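Local coordinates for protein muramoyltetrapeptide carboxypeptidase (Oxalobacter formigenes OXCC13, PDB 6UUK) that probably acts as a serine-type LD-carboxypeptidase of the S66 family, trimming muramoyl tetrapeptides of the bacterial cell wall, at residues 166-171 with 323-328. Numbering follows the deposited sequence.
Sequences AVSFSG and LPVGGR
Phe169 and Pro324 face each other as a non-hydrogen-bonded antiparallel pair, the ring atoms CD1 and CE1 lying obliquely against the pyrrolidine, with Phe169 CE1 3.6 Å from Pro324 CB. With chi1 at -63°, Phe169 CG sits anti to its own carbonyl carbon, and the ring swings over toward the proline; Thr194 and Met195 of helix 185-196 touch the ring as well. On the other face of the sheet lie Ser168, Ser170, Leu323 and Val325. There Val325 CB comes to 3.5 Å of Ser168 OG, with CG1 a little farther, whereas CG2 rests 3.8 Å from Ser170 CB. Backbone bonds join the strands, the straightest running from Leu323 N to Ser170 O (2.9 Å, 177°). Strand 323-325, from the C-terminal family region, thereby becomes the edge of the otherwise parallel sheet of the N-terminal region. The Ser170 side chain lies about 6 Å from that of Glu246, predicted to belong to the charge relay. Pro324 to Gly327 form a type II turn, with Val325 and Gly326 at its two central positions; at the Gly326 phi of 105° a side chain would press on the preceding carbonyl O and come tight against Val167 CG2, which accounts for the glycine. Val167 lies against this turn, CG1 3.3 Å from Val325 O and CG2 3.8 Å from Gly326 O. An alanine in place of Val167 would lose both methyls and is likely to open a gap beside the turn.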
loop_
_atom_site.group_PDB
_atom_site.type_symbol
_atom_site.label_atom_id
_atom_site.label_comp_id
_atom_site.label_asym_id
_atom_site.label_seq_id
_atom_site.Cartn_x
_atom_site.Cartn_y
_atom_site.Cartn_z
ATOM N N ALA B 166 0.914 13.674 -20.374
ATOM C CA ALA B 166 -0.443 13.602 -20.898
ATOM C C ALA B 166 -1.428 13.963 -19.796
ATOM O O ALA B 166 -1.341 13.433 -18.683
ATOM C CB ALA B 166 -0.748 12.208 -21.452
ATOM N N VAL B 167 -2.357 14.860 -20.106
ATOM C CA VAL B 167 -3.356 15.313 -19.145
ATOM C C VAL B 167 -4.539 14.356 -19.185
ATOM O O VAL B 167 -5.156 14.160 -20.238
ATOM C CB VAL B 167 -3.803 16.752 -19.439
ATOM C CG1 VAL B 167 -4.973 17.134 -18.546
ATOM C CG2 VAL B 167 -2.644 17.716 -19.250
ATOM N N SER B 168 -4.851 13.758 -18.041
ATOM C CA SER B 168 -6.005 12.888 -17.878
ATOM C C SER B 168 -7.007 13.550 -16.938
ATOM O O SER B 168 -6.758 14.622 -16.380
ATOM C CB SER B 168 -5.572 11.515 -17.360
ATOM O OG SER B 168 -4.789 11.640 -16.186
ATOM N N PHE B 169 -8.151 12.897 -16.759
ATOM C CA PHE B 169 -9.234 13.434 -15.944
ATOM C C PHE B 169 -9.634 12.406 -14.899
ATOM O O PHE B 169 -10.032 11.290 -15.243
ATOM C CB PHE B 169 -10.438 13.816 -16.810
ATOM C CG PHE B 169 -10.154 14.914 -17.791
ATOM C CD1 PHE B 169 -10.356 16.240 -17.445
ATOM C CD2 PHE B 169 -9.680 14.623 -19.059
ATOM C CE1 PHE B 169 -10.095 17.253 -18.347
ATOM C CE2 PHE B 169 -9.415 15.632 -19.963
ATOM C CZ PHE B 169 -9.624 16.948 -19.607
ATOM N N SER B 170 -9.533 12.784 -13.628
ATOM C CA SER B 170 -9.958 11.926 -12.525
ATOM C C SER B 170 -11.435 12.203 -12.276
ATOM O O SER B 170 -11.793 13.174 -11.605
ATOM C CB SER B 170 -9.112 12.185 -11.284
ATOM O OG SER B 170 -9.169 11.088 -10.390
ATOM N N GLY B 171 -12.299 11.353 -12.826
ATOM C CA GLY B 171 -13.723 11.559 -12.734
ATOM C C GLY B 171 -14.514 10.270 -12.638
ATOM O O GLY B 171 -14.107 9.307 -11.982
ATOM N N LEU B 323 -11.688 16.021 -12.190
ATOM C CA LEU B 323 -10.475 16.790 -11.950
ATOM C C LEU B 323 -9.456 16.498 -13.039
ATOM O O LEU B 323 -8.994 15.352 -13.157
ATOM C CB LEU B 323 -9.894 16.461 -10.576
ATOM C CG LEU B 323 -10.785 16.798 -9.380
ATOM C CD1 LEU B 323 -10.125 16.385 -8.074
ATOM C CD2 LEU B 323 -11.123 18.281 -9.366
ATOM N N PRO B 324 -9.083 17.487 -13.854
ATOM C CA PRO B 324 -8.055 17.256 -14.879
ATOM C C PRO B 324 -6.683 17.007 -14.276
ATOM O O PRO B 324 -6.014 17.946 -13.833
ATOM C CB PRO B 324 -8.078 18.553 -15.701
ATOM C CG PRO B 324 -9.398 19.192 -15.390
ATOM C CD PRO B 324 -9.692 18.822 -13.973
ATOM N N VAL B 325 -6.255 15.747 -14.252
ATOM C CA VAL B 325 -4.930 15.411 -13.743
ATOM C C VAL B 325 -3.884 15.910 -14.731
ATOM O O VAL B 325 -3.856 15.489 -15.894
ATOM C CB VAL B 325 -4.797 13.903 -13.505
ATOM C CG1 VAL B 325 -3.362 13.551 -13.151
ATOM C CG2 VAL B 325 -5.746 13.458 -12.404
ATOM N N GLY B 326 -3.016 16.807 -14.271
ATOM C CA GLY B 326 -2.016 17.424 -15.114
ATOM C C GLY B 326 -2.315 18.855 -15.503
ATOM O O GLY B 326 -1.470 19.495 -16.141
ATOM N N GLY B 327 -3.484 19.373 -15.142
ATOM C CA GLY B 327 -3.846 20.738 -15.450
ATOM C C GLY B 327 -3.176 21.734 -14.524
ATOM O O GLY B 327 -2.338 21.398 -13.687
ATOM N N ARG B 328 -3.566 22.992 -14.688
ATOM C CA ARG B 328 -3.014 24.107 -13.923
ATOM C C ARG B 328 -4.082 24.561 -12.933
ATOM O O ARG B 328 -5.054 25.219 -13.312
ATOM C CB ARG B 328 -2.586 25.232 -14.858
ATOM C CG ARG B 328 -1.943 26.425 -14.176
ATOM C CD ARG B 328 -1.389 27.376 -15.222
ATOM N NE ARG B 328 -2.386 27.682 -16.246
ATOM C CZ ARG B 328 -2.096 28.111 -17.469
ATOM N NH1 ARG B 328 -0.832 28.281 -17.833
ATOM N NH2 ARG B 328 -3.069 28.364 -18.334
#